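Local structure of arginase (Trypanosoma brucei brucei, 4RHJ) at residues G302-A305 / I306-K310; Y287-P291 / D292-Y296; L264-R267 / D268-I272; L62-F65 / L66-P69; A146-S149 / M150-Y154. The protein is of unknown function but has the arginase-deacetylase fold of the arginase family, and evolved without the binuclear manganese cluster of true arginases. All blocks are in the same frame, centred on the assembly; numbering follows the deposited sequence.

Interaction 1 (G302-A305 / I306-K310)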
loop_
_atom_site.group_PDB
_atom_site.type_symbol
_atom_site.label_atom_id
_atom_site.label_comp_id
_atom_site.label_asym_id
_atom_site.label_seq_id
_atom_site.Cartn_x
_atom_site.Cartn_y
_atom_site.Cartn_z
ATOM N N GLY A 302 -4.588 6.652 13.008
ATOM C CA GLY A 302 -3.455 6.846 12.128
ATOM C C GLY A 302 -3.058 5.538 11.490
ATOM O O GLY A 302 -2.915 4.517 12.168
ATOM N N LEU A 303 -2.889 5.571 10.175
ATOM C CA LEU A 303 -2.342 4.447 9.423
ATOM C C LEU A 303 -1.015 3.930 9.998
ATOM O O LEU A 303 -0.753 2.739 10.024
ATOM C CB LEU A 303 -2.147 4.854 7.966
ATOM C CG LEU A 303 -3.240 4.328 7.046
ATOM C CD1 LEU A 303 -4.629 4.676 7.589
ATOM C CD2 LEU A 303 -3.034 4.861 5.650
ATOM N N THR A 304 -0.171 4.845 10.455
ATOM C CA THR A 304 1.139 4.469 10.971
ATOM C C THR A 304 1.030 3.830 12.334
ATOM O O THR A 304 1.842 2.978 12.699
ATOM C CB THR A 304 2.046 5.667 11.067
ATOM O OG1 THR A 304 1.937 6.416 9.851
ATOM C CG2 THR A 304 3.504 5.233 11.313
ATOM N N ALA A 305 0.026 4.254 13.090
ATOM C CA ALA A 305 -0.226 3.659 14.400
ATOM C C ALA A 305 -0.641 2.192 14.226
ATOM O O ALA A 305 -0.142 1.303 14.923
ATOM C CB ALA A 305 -1.283 4.421 15.132
ATOM N N ILE A 306 -1.550 1.964 13.281
ATOM C CA ILE A 306 -2.015 0.622 12.960
ATOM C C ILE A 306 -0.818 -0.246 12.588
ATOM O O ILE A 306 -0.587 -1.299 13.177
ATOM C CB ILE A 306 -3.073 0.648 11.807
ATOM C CG1 ILE A 306 -4.388 1.267 12.287
ATOM C CG2 ILE A 306 -3.352 -0.739 11.264
ATOM C CD1 ILE A 306 -5.353 1.641 11.165
ATOM N N ALA A 307 -0.042 0.233 11.630
ATOM C CA ALA A 307 1.125 -0.482 11.133
ATOM C C ALA A 307 2.127 -0.769 12.235
ATOM O O ALA A 307 2.591 -1.886 12.396
ATOM C CB ALA A 307 1.784 0.323 10.031
ATOM N N LEU A 308 2.460 0.251 13.006
ATOM C CA LEU A 308 3.525 0.087 13.967
ATOM C C LEU A 308 3.086 -0.713 15.157
ATOM O O LEU A 308 3.899 -1.409 15.759
ATOM C CB LEU A 308 4.051 1.439 14.399
ATOM C CG LEU A 308 5.001 2.018 13.366
ATOM C CD1 LEU A 308 5.616 3.278 13.924
ATOM C CD2 LEU A 308 6.076 1.018 13.004
ATOM N N SER A 309 1.801 -0.630 15.491
ATOM C CA SER A 309 1.252 -1.423 16.606
ATOM C C SER A 309 1.410 -2.929 16.361
ATOM O O SER A 309 1.632 -3.702 17.290
ATOM C CB SER A 309 -0.228 -1.083 16.852
ATOM O OG SER A 309 -1.064 -1.501 15.785
ATOM N N LYS A 310 1.284 -3.332 15.106
ATOM C CA LYS A 310 1.617 -4.688 14.681
ATOM C C LYS A 310 3.113 -4.962 14.799
ATOM O O LYS A 310 3.510 -6.009 15.294
ATOM C CB LYS A 310 1.166 -4.915 13.239
ATOM C CG LYS A 310 1.330 -6.348 12.719
ATOM C CD LYS A 310 0.468 -7.341 13.471
ATOM C CE LYS A 310 0.503 -8.713 12.793
ATOM N NZ LYS A 310 -0.425 -9.694 13.437
#
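I306 N donates to G302 O over 3.1 Å, the first of four successive i to i+4 bonds across 302-305 and 306-310. They open the C-terminal alpha helix 303-316 of this arginase-deacetylase fold, with G302 at its N-cap position. A307 N follows with L303 O, L308 N with T304 O, and S309 N with A305 O. The last two are the shorter, both 2.8 Å, and their N-H groups point less straight at the oxygen.

Among the side chains, T304 and L308 lie side by side and point the same way. T304 CG2 meets L308 CD1 at 3.9 Å. T304 OG1 stands beside the backbone N (chi1 -46°), which puts the methyl CG2 anti to that N and alongside L308. D294 and the backbone N of A255 hold OG1 by hydrogen bonds. I306 lays CG1 against G302 O at 3.6 Å. F64 of helix 62-66 packs on A305 and S309, and I306 touches P259 of the second subunit.

The hydroxyl of S309 turns back on the helix. Its OG sits between the backbone N and the carbonyl carbon (chi1 68°) and donates to I306 O at 2.7 Å.

Interaction 2 (Y287-P291 / D292-Y296)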
loop_
_atom_site.group_PDB
_atom_site.type_symbol
_atom_site.label_atom_id
_atom_site.label_comp_id
_atom_site.label_asym_id
_atom_site.label_seq_id
_atom_site.Cartn_x
_atom_site.Cartn_y
_atom_site.Cartn_z
ATOM N N TYR A 287 10.789 3.448 16.453
ATOM C CA TYR A 287 10.792 4.911 16.422
ATOM C C TYR A 287 10.416 5.482 15.060
ATOM O O TYR A 287 10.124 4.738 14.133
ATOM C CB TYR A 287 12.173 5.426 16.806
ATOM C CG TYR A 287 13.287 4.995 15.866
ATOM C CD1 TYR A 287 13.940 3.775 16.029
ATOM C CD2 TYR A 287 13.695 5.818 14.827
ATOM C CE1 TYR A 287 14.971 3.397 15.181
ATOM C CE2 TYR A 287 14.714 5.455 13.987
ATOM C CZ TYR A 287 15.353 4.243 14.154
ATOM O OH TYR A 287 16.373 3.883 13.288
ATOM N N GLY A 288 10.438 6.808 14.940
ATOM C CA GLY A 288 10.190 7.459 13.658
ATOM C C GLY A 288 8.773 7.942 13.424
ATOM O O GLY A 288 8.470 8.531 12.392
ATOM N N TYR A 289 7.910 7.701 14.405
ATOM C CA TYR A 289 6.496 7.957 14.281
ATOM C C TYR A 289 6.106 9.261 14.967
ATOM O O TYR A 289 6.435 9.514 16.117
ATOM C CB TYR A 289 5.696 6.774 14.856
ATOM C CG TYR A 289 4.260 7.103 15.180
ATOM C CD1 TYR A 289 3.319 7.276 14.172
ATOM C CD2 TYR A 289 3.845 7.271 16.499
ATOM C CE1 TYR A 289 2.003 7.597 14.478
ATOM C CE2 TYR A 289 2.516 7.589 16.813
ATOM C CZ TYR A 289 1.601 7.746 15.793
ATOM O OH TYR A 289 0.287 8.056 16.084
ATOM N N ASN A 290 5.395 10.087 14.224
ATOM C CA ASN A 290 4.972 11.385 14.708
ATOM C C ASN A 290 3.526 11.602 14.290
ATOM O O ASN A 290 3.233 11.740 13.106
ATOM C CB ASN A 290 5.892 12.484 14.170
ATOM C CG ASN A 290 5.476 13.881 14.618
ATOM O OD1 ASN A 290 4.383 14.088 15.125
ATOM N ND2 ASN A 290 6.346 14.852 14.384
ATOM N N PRO A 291 2.622 11.637 15.279
ATOM C CA PRO A 291 1.168 11.690 15.098
ATOM C C PRO A 291 0.756 12.785 14.135
ATOM O O PRO A 291 -0.214 12.615 13.404
ATOM C CB PRO A 291 0.648 11.975 16.508
ATOM C CG PRO A 291 1.840 12.476 17.267
ATOM C CD PRO A 291 2.986 11.744 16.697
ATOM N N ASP A 292 1.529 13.864 14.104
ATOM C CA ASP A 292 1.184 15.040 13.310
ATOM C C ASP A 292 1.352 14.822 11.806
ATOM O O ASP A 292 0.778 15.555 11.002
ATOM C CB ASP A 292 2.013 16.249 13.778
ATOM C CG ASP A 292 1.520 16.815 15.116
ATOM O OD1 ASP A 292 0.407 16.445 15.537
ATOM O OD2 ASP A 292 2.227 17.631 15.745
ATOM N N LEU A 293 2.117 13.799 11.442
ATOM C CA LEU A 293 2.510 13.550 10.053
ATOM C C LEU A 293 1.747 12.381 9.436
ATOM O O LEU A 293 1.974 12.017 8.293
ATOM C CB LEU A 293 4.019 13.278 9.974
ATOM C CG LEU A 293 4.996 14.205 10.712
ATOM C CD1 LEU A 293 6.390 13.705 10.535
ATOM C CD2 LEU A 293 4.903 15.670 10.236
ATOM N N ASP A 294 0.819 11.815 10.202
ATOM C CA ASP A 294 0.112 10.606 9.802
ATOM C C ASP A 294 -1.081 10.871 8.887
ATOM O O ASP A 294 -1.632 11.969 8.849
ATOM C CB ASP A 294 -0.355 9.844 11.048
ATOM C CG ASP A 294 -0.336 8.331 10.855
ATOM O OD1 ASP A 294 -0.162 7.856 9.717
ATOM O OD2 ASP A 294 -0.507 7.612 11.855
ATOM N N VAL A 295 -1.481 9.849 8.140
ATOM C CA VAL A 295 -2.725 9.920 7.380
ATOM C C VAL A 295 -3.759 9.268 8.278
ATOM O O VAL A 295 -3.490 8.235 8.907
ATOM C CB VAL A 295 -2.649 9.221 5.979
ATOM C CG1 VAL A 295 -4.044 8.964 5.414
ATOM C CG2 VAL A 295 -1.830 10.040 4.981
ATOM N N TYR A 296 -4.927 9.881 8.374
ATOM C CA TYR A 296 -5.919 9.404 9.326
ATOM C C TYR A 296 -7.198 8.926 8.663
ATOM O O TYR A 296 -7.655 9.527 7.707
ATOM C CB TYR A 296 -6.254 10.502 10.338
ATOM C CG TYR A 296 -5.166 10.754 11.346
ATOM C CD1 TYR A 296 -5.213 10.172 12.596
ATOM C CD2 TYR A 296 -4.072 11.544 11.030
ATOM C CE1 TYR A 296 -4.225 10.380 13.509
ATOM C CE2 TYR A 296 -3.081 11.773 11.950
ATOM C CZ TYR A 296 -3.155 11.182 13.179
ATOM O OH TYR A 296 -2.155 11.391 14.091
HETATM O O HOH W 1 -1.309 8.671 14.357
#
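An Asx turn at N290 and a short 3-10 turn shape the loop between strand 281-287 and helix 303-316. In the Asx turn, N290 OD1 accepts from D292 N at 3.0 Å. D292 N meets OD1 from above the amide plane of N290. The backbone adds a second bond, L293 N to N290 O at 2.9 Å. N290 CG is anti to the backbone N (chi1 179°), which carries the amide to D292 N and against L293. L293 CD1 packs on N290 CB at 3.9 Å.

The 3-10 turn, P291 to L293, is set in the loop that joins strand 281-287 of the parallel sheet, the last in the chain, to the last modelled helix, 303-316, of the arginase fold. Beyond it, Y296 comes back toward P291. Its OH donates to P291 O, in the plane of the ring, though the modelled distance of 2.4 Å is very short. D294 N makes a weak bond to the same oxygen.

A water joins three side chains here. It donates to D294 OD2 at 2.8 Å and to Y296 OH at 2.9 Å. Its bond to Y289 OH is very short as modelled and so less sure. D294 OD2 lies at the edge of the Y289 ring, 3.6 Å from CE1, and the carboxylate stands 78° to that ring. D292 forms a salt bridge with K298 of the third subunit.

Interaction 3 (L264-R267 / D268-I272)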
loop_
_atom_site.group_PDB
_atom_site.type_symbol
_atom_site.label_atom_id
_atom_site.label_comp_id
_atom_site.label_asym_id
_atom_site.label_seq_id
_atom_site.Cartn_x
_atom_site.Cartn_y
_atom_site.Cartn_z
ATOM N N LEU A 264 8.950 -0.801 2.103
ATOM C CA LEU A 264 8.380 -2.075 2.526
ATOM C C LEU A 264 6.850 -1.994 2.785
ATOM O O LEU A 264 6.320 -0.956 3.189
ATOM C CB LEU A 264 9.118 -2.573 3.793
ATOM C CG LEU A 264 10.587 -2.975 3.593
ATOM C CD1 LEU A 264 11.289 -3.423 4.864
ATOM C CD2 LEU A 264 10.674 -4.056 2.554
ATOM N N SER A 265 6.145 -3.088 2.523
ATOM C CA SER A 265 4.789 -3.234 3.012
ATOM C C SER A 265 4.906 -3.631 4.481
ATOM O O SER A 265 6.004 -3.979 4.943
ATOM C CB SER A 265 3.992 -4.258 2.182
ATOM O OG SER A 265 4.489 -5.587 2.231
ATOM N N THR A 266 3.819 -3.557 5.241
ATOM C CA THR A 266 3.923 -3.993 6.627
ATOM C C THR A 266 4.322 -5.475 6.658
ATOM O O THR A 266 5.098 -5.893 7.525
ATOM C CB THR A 266 2.629 -3.795 7.412
ATOM O OG1 THR A 266 2.117 -2.486 7.158
ATOM C CG2 THR A 266 2.897 -3.964 8.903
ATOM N N ARG A 267 3.824 -6.236 5.685
ATOM C CA ARG A 267 4.073 -7.672 5.609
ATOM C C ARG A 267 5.526 -7.965 5.234
ATOM O O ARG A 267 6.123 -8.918 5.729
ATOM C CB ARG A 267 3.110 -8.327 4.609
ATOM C CG ARG A 267 3.251 -9.842 4.495
ATOM C CD ARG A 267 3.263 -10.506 5.868
ATOM N NE ARG A 267 1.987 -10.312 6.538
ATOM C CZ ARG A 267 1.671 -10.828 7.724
ATOM N NH1 ARG A 267 2.536 -11.578 8.397
ATOM N NH2 ARG A 267 0.475 -10.599 8.234
ATOM N N ASP A 268 6.091 -7.142 4.359
ATOM C CA ASP A 268 7.496 -7.240 3.969
ATOM C C ASP A 268 8.430 -7.157 5.177
ATOM O O ASP A 268 9.363 -7.935 5.311
ATOM C CB ASP A 268 7.863 -6.135 2.963
ATOM C CG ASP A 268 7.085 -6.235 1.654
ATOM O OD1 ASP A 268 6.517 -7.308 1.371
ATOM O OD2 ASP A 268 7.032 -5.229 0.907
ATOM N N LEU A 269 8.172 -6.204 6.060
ATOM C CA LEU A 269 8.985 -6.052 7.248
ATOM C C LEU A 269 8.798 -7.241 8.179
ATOM O O LEU A 269 9.770 -7.823 8.628
ATOM C CB LEU A 269 8.638 -4.742 7.961
ATOM C CG LEU A 269 9.442 -4.349 9.202
ATOM C CD1 LEU A 269 10.950 -4.495 8.972
ATOM C CD2 LEU A 269 9.071 -2.920 9.648
ATOM N N LEU A 270 7.549 -7.627 8.420
ATOM C CA LEU A 270 7.230 -8.751 9.296
ATOM C C LEU A 270 7.909 -10.054 8.831
ATOM O O LEU A 270 8.317 -10.872 9.649
ATOM C CB LEU A 270 5.706 -8.939 9.392
ATOM C CG LEU A 270 4.847 -7.900 10.136
ATOM C CD1 LEU A 270 3.317 -8.188 10.022
ATOM C CD2 LEU A 270 5.258 -7.755 11.606
ATOM N N HIS A 271 8.047 -10.226 7.521
ATOM C CA HIS A 271 8.757 -11.383 6.941
ATOM C C HIS A 271 10.239 -11.340 7.264
ATOM O O HIS A 271 10.801 -12.262 7.824
ATOM C CB HIS A 271 8.564 -11.422 5.413
ATOM C CG HIS A 271 9.246 -12.573 4.741
ATOM N ND1 HIS A 271 8.605 -13.761 4.481
ATOM C CD2 HIS A 271 10.514 -12.720 4.286
ATOM C CE1 HIS A 271 9.449 -14.595 3.891
ATOM N NE2 HIS A 271 10.615 -13.991 3.771
ATOM N N ILE A 272 10.877 -10.252 6.883
ATOM C CA ILE A 272 12.297 -10.091 7.096
ATOM C C ILE A 272 12.605 -10.087 8.581
ATOM O O ILE A 272 13.586 -10.670 9.001
ATOM C CB ILE A 272 12.783 -8.809 6.412
ATOM C CG1 ILE A 272 12.511 -8.906 4.913
ATOM C CG2 ILE A 272 14.263 -8.553 6.671
ATOM C CD1 ILE A 272 12.883 -7.675 4.139
#
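A capping box formed by S265 and D268 starts helix 266-274. S265 N donates to D268 OD2 at 2.8 Å, nearly straight at 171°, and meets the carboxylate from above its plane. In return D268 N donates to S265 OG at 3.1 Å. The placement of that hydroxyl is less sure, because OG is modelled too near the D268 carboxylate. The two bonds tie up backbone N-H groups at the first turn. The negative carboxylate at this end would also suit the helix dipole.

Regular helical bonds follow. H271 N reaches R267 O at 2.9 Å and L270 N reaches T266 O at 3.1 Å. L264, just before the cap, lays CD2 on D268 CB at 3.5 Å.

Bends at chi2 and chi3 (49° and 65°) fold the R267 guanidinium back across L270. CD1 of L270 sits over the centre of one face, 3.8 Å from NH1. The charge of R267 is met by a salt bridge to D73, and its NE bonds G262 O of the second subunit.

The helix is the crossover of the beta-alpha-beta unit 239-244, 266-274, 281-287. L269 packs on F168 of strand 163-168, and both L269 and L270 pack on I311 of helix 303-316.

Interaction 4 (L62-F65 / L66-P69)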
loop_
_atom_site.group_PDB
_atom_site.type_symbol
_atom_site.label_atom_id
_atom_site.label_comp_id
_atom_site.label_asym_id
_atom_site.label_seq_id
_atom_site.Cartn_x
_atom_site.Cartn_y
_atom_site.Cartn_z
ATOM N N LEU A 62 2.183 3.910 22.237
ATOM C CA LEU A 62 2.332 3.000 23.337
ATOM C C LEU A 62 0.924 2.635 23.724
ATOM O O LEU A 62 0.502 1.511 23.488
ATOM C CB LEU A 62 3.123 3.646 24.493
ATOM C CG LEU A 62 2.981 3.100 25.921
ATOM C CD1 LEU A 62 4.271 2.478 26.419
ATOM C CD2 LEU A 62 2.506 4.184 26.879
ATOM N N ASP A 63 0.180 3.615 24.240
ATOM C CA ASP A 63 -1.212 3.445 24.647
ATOM C C ASP A 63 -2.090 2.815 23.549
ATOM O O ASP A 63 -3.036 2.097 23.844
ATOM C CB ASP A 63 -1.795 4.802 25.070
ATOM C CG ASP A 63 -0.747 5.740 25.665
ATOM O OD1 ASP A 63 -0.381 5.549 26.840
ATOM O OD2 ASP A 63 -0.311 6.679 24.963
ATOM N N PHE A 64 -1.759 3.099 22.287
ATOM C CA PHE A 64 -2.426 2.506 21.136
ATOM C C PHE A 64 -2.065 1.020 20.994
ATOM O O PHE A 64 -2.904 0.208 20.633
ATOM C CB PHE A 64 -2.059 3.277 19.870
ATOM C CG PHE A 64 -2.888 2.923 18.677
ATOM C CD1 PHE A 64 -4.157 3.453 18.518
ATOM C CD2 PHE A 64 -2.398 2.085 17.702
ATOM C CE1 PHE A 64 -4.926 3.144 17.409
ATOM C CE2 PHE A 64 -3.166 1.768 16.582
ATOM C CZ PHE A 64 -4.434 2.302 16.439
ATOM N N PHE A 65 -0.822 0.675 21.307
ATOM C CA PHE A 65 -0.371 -0.716 21.299
ATOM C C PHE A 65 -1.004 -1.529 22.423
ATOM O O PHE A 65 -1.221 -2.735 22.298
ATOM C CB PHE A 65 1.149 -0.792 21.429
ATOM C CG PHE A 65 1.672 -2.189 21.573
ATOM C CD1 PHE A 65 1.755 -3.028 20.472
ATOM C CD2 PHE A 65 2.071 -2.675 22.801
ATOM C CE1 PHE A 65 2.232 -4.316 20.599
ATOM C CE2 PHE A 65 2.554 -3.968 22.930
ATOM C CZ PHE A 65 2.636 -4.782 21.831
ATOM N N LEU A 66 -1.293 -0.866 23.533
ATOM C CA LEU A 66 -1.863 -1.555 24.675
ATOM C C LEU A 66 -3.337 -1.849 24.452
ATOM O O LEU A 66 -3.881 -2.771 25.055
ATOM C CB LEU A 66 -1.659 -0.741 25.947
ATOM C CG LEU A 66 -0.201 -0.426 26.301
ATOM C CD1 LEU A 66 -0.140 0.380 27.584
ATOM C CD2 LEU A 66 0.631 -1.701 26.432
ATOM N N GLN A 67 -3.966 -1.098 23.552
ATOM C CA GLN A 67 -5.394 -1.268 23.276
ATOM C C GLN A 67 -5.625 -2.163 22.052
ATOM O O GLN A 67 -6.760 -2.493 21.696
ATOM C CB GLN A 67 -6.063 0.097 23.089
ATOM C CG GLN A 67 -5.790 0.785 21.769
ATOM C CD GLN A 67 -6.852 1.813 21.420
ATOM O OE1 GLN A 67 -7.620 2.245 22.278
ATOM N NE2 GLN A 67 -6.910 2.198 20.156
ATOM N N SER A 68 -4.521 -2.573 21.440
ATOM C CA SER A 68 -4.527 -3.372 20.225
ATOM C C SER A 68 -4.745 -4.854 20.529
ATOM O O SER A 68 -4.534 -5.293 21.661
ATOM C CB SER A 68 -3.204 -3.168 19.479
ATOM O OG SER A 68 -2.908 -1.788 19.351
ATOM N N PRO A 69 -5.182 -5.629 19.527
ATOM C CA PRO A 69 -5.324 -7.068 19.708
ATOM C C PRO A 69 -4.051 -7.728 20.240
ATOM O O PRO A 69 -2.938 -7.358 19.858
ATOM C CB PRO A 69 -5.644 -7.556 18.296
ATOM C CG PRO A 69 -6.321 -6.416 17.661
ATOM C CD PRO A 69 -5.578 -5.219 18.170
#
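L66 packs back on F65 and L62 on the close-packed side of this contact. Its CD2 meets F65 CD2 at 4.0 Å, the two side chains crossing at about a right angle. Its CD1 lies 4.5 Å from L62 CG. L66 N donates to L62 O at 3.0 Å. F65 reaches I312 of helix 303-316, and L66 reaches N100 of strand 95-103.

S68 adds a side-chain bond. Its OG, anti to its own carbonyl carbon (chi1 -49°), donates to F64 O, but the modelled length of 2.4 Å is very short and doubtful. F64 and S68 both pack on S309 of helix 303-316.

The stretch holds the short helix 62-66 and the start of the loop toward strand 77-81, outermost of the parallel sheet within this chain. After L66 the backbone bonds are weak. Q67 N shares weak bonds with D63 O and F64 O, and S68 N makes a weak one to F65 O.

D63 and Q67 form the solvent side. The Q67 amide still leans on F64, with NE2 3.4 Å from F64 CD1 and the amide and ring planes 43° apart. It approaches the ring obliquely. Further along, P69 packs on Q200 of the second subunit and its O accepts from K313 NZ.

Interaction 5 (A146-S149 / M150-Y154)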
loop_
_atom_site.group_PDB
_atom_site.type_symbol
_atom_site.label_atom_id
_atom_site.label_comp_id
_atom_site.label_asym_id
_atom_site.label_seq_id
_atom_site.Cartn_x
_atom_site.Cartn_y
_atom_site.Cartn_z
ATOM N N ALA A 146 16.948 6.253 21.340
ATOM C CA ALA A 146 16.852 5.129 22.267
ATOM C C ALA A 146 17.432 3.849 21.683
ATOM O O ALA A 146 17.071 2.756 22.106
ATOM C CB ALA A 146 15.413 4.896 22.668
ATOM N N THR A 147 18.301 3.975 20.686
ATOM C CA THR A 147 19.086 2.833 20.246
ATOM C C THR A 147 20.420 2.930 20.950
ATOM O O THR A 147 20.853 1.989 21.602
ATOM C CB THR A 147 19.247 2.790 18.723
ATOM O OG1 THR A 147 18.018 2.323 18.147
ATOM C CG2 THR A 147 20.396 1.846 18.312
ATOM N N LEU A 148 21.021 4.108 20.864
ATOM C CA LEU A 148 22.278 4.423 21.525
ATOM C C LEU A 148 22.294 4.065 23.019
ATOM O O LEU A 148 23.162 3.335 23.470
ATOM C CB LEU A 148 22.577 5.916 21.324
ATOM C CG LEU A 148 23.756 6.572 22.034
ATOM C CD1 LEU A 148 25.048 5.801 21.793
ATOM C CD2 LEU A 148 23.880 8.008 21.560
ATOM N N SER A 149 21.318 4.567 23.774
ATOM C CA SER A 149 21.286 4.405 25.233
ATOM C C SER A 149 21.125 2.960 25.686
ATOM O O SER A 149 21.784 2.521 26.624
ATOM C CB SER A 149 20.148 5.230 25.833
ATOM O OG SER A 149 19.878 6.380 25.053
ATOM N N MET A 150 20.230 2.235 25.016
ATOM C CA MET A 150 19.844 0.874 25.404
ATOM C C MET A 150 20.946 -0.156 25.157
ATOM O O MET A 150 21.190 -1.046 25.987
ATOM C CB MET A 150 18.574 0.453 24.652
ATOM C CG MET A 150 17.321 1.279 24.988
ATOM S SD MET A 150 15.906 0.808 23.966
ATOM C CE MET A 150 15.564 -0.840 24.572
ATOM N N VAL A 151 21.606 -0.038 24.016
ATOM C CA VAL A 151 22.759 -0.875 23.733
ATOM C C VAL A 151 23.960 -0.473 24.608
ATOM O O VAL A 151 24.818 -1.302 24.900
ATOM C CB VAL A 151 23.139 -0.817 22.235
ATOM C CG1 VAL A 151 23.414 0.570 21.846
ATOM C CG2 VAL A 151 24.356 -1.691 21.932
ATOM N N GLU A 152 24.019 0.780 25.062
ATOM C CA GLU A 152 25.131 1.184 25.934
ATOM C C GLU A 152 24.956 0.743 27.388
ATOM O O GLU A 152 25.944 0.515 28.086
ATOM C CB GLU A 152 25.347 2.690 25.865
ATOM C CG GLU A 152 26.192 3.083 24.670
ATOM C CD GLU A 152 26.762 4.455 24.791
ATOM O OE1 GLU A 152 26.041 5.343 25.285
ATOM O OE2 GLU A 152 27.926 4.643 24.390
ATOM N N ALA A 153 23.706 0.610 27.826
ATOM C CA ALA A 153 23.377 -0.010 29.107
ATOM C C ALA A 153 23.722 -1.495 29.123
ATOM O O ALA A 153 23.987 -2.075 30.176
ATOM C CB ALA A 153 21.943 0.166 29.401
ATOM N N TYR A 154 23.700 -2.103 27.940
ATOM C CA TYR A 154 23.961 -3.534 27.788
ATOM C C TYR A 154 25.445 -3.823 27.864
ATOM O O TYR A 154 25.879 -4.765 28.531
ATOM C CB TYR A 154 23.402 -4.051 26.455
ATOM C CG TYR A 154 23.345 -5.554 26.369
ATOM C CD1 TYR A 154 24.481 -6.298 26.091
ATOM C CD2 TYR A 154 22.157 -6.228 26.578
ATOM C CE1 TYR A 154 24.432 -7.664 26.025
ATOM C CE2 TYR A 154 22.097 -7.602 26.514
ATOM C CZ TYR A 154 23.234 -8.313 26.240
ATOM O OH TYR A 154 23.172 -9.680 26.177
#
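S149 O is approached by two N-H groups of the next turn. A153 N makes the regular helical bond at 3.0 Å, with an N-H...O angle of 149°. E152 N also reaches it, but weakly. The stronger bond of E152 N goes to L148 O at 3.1 Å. V151 N gives the straightest bond of the set, 171° to T147 O.

Beside this backbone, L148 and E152 run side by side and point the same way. L148 CD1 lies 3.7 Å from both CD and OE1 of E152, so a methyl rests against the carboxylate. E152 is extended beyond CG, which carries its carboxylate along the leucine. OE1 is then taken by the hydroxyl of Y120.

V151 places CG1 between its backbone N and carbonyl carbon (chi1 58°), which turns that methyl in toward the carbonyls of T147 and L148. M150 extends from the other flank, beside A146. A146 O is buried here with no hydrogen-bond partner in the model. A146 and M150 both pack on S139 of strand 136-140.

Other helices enclose the turn. S149 and A153 pack on helix 116-131, while L148 and V151 meet helix 180-186. T147 OG1 bonds S242 of strand 239-244, and its side chain is about 8 Å from that of D244, which binds manganese in another structure of this protein; none is bound to this chain here. The segment belongs to helix 148-157, which leads from strand 136-140 to strand 163-168 in the alpha/beta arginase fold.

Overall arrangement
Interactions 1 and 5 are buried helical contacts, on opposite sides of the chain's centre, with centres about 25 Å apart. Interactions 2, 3 and 4 are partly buried. Interaction 1 is the hub. It touches interaction 2 through T304 and D294, interaction 3 through K310 and L270, and interaction 4 through S309 and F65. Interactions 1 and 3 open helices, but only interaction 3 does so with a side-chain capping box. Interaction 4 carries helix 62-66 into a loop, with mostly weak bonds. Interaction 2 relies on side chains of asparagine, aspartate and two tyrosines, with a water; it also reaches the third subunit. Interactions 1 to 4 all reach the second subunit, whereas interaction 5 touches no other chain.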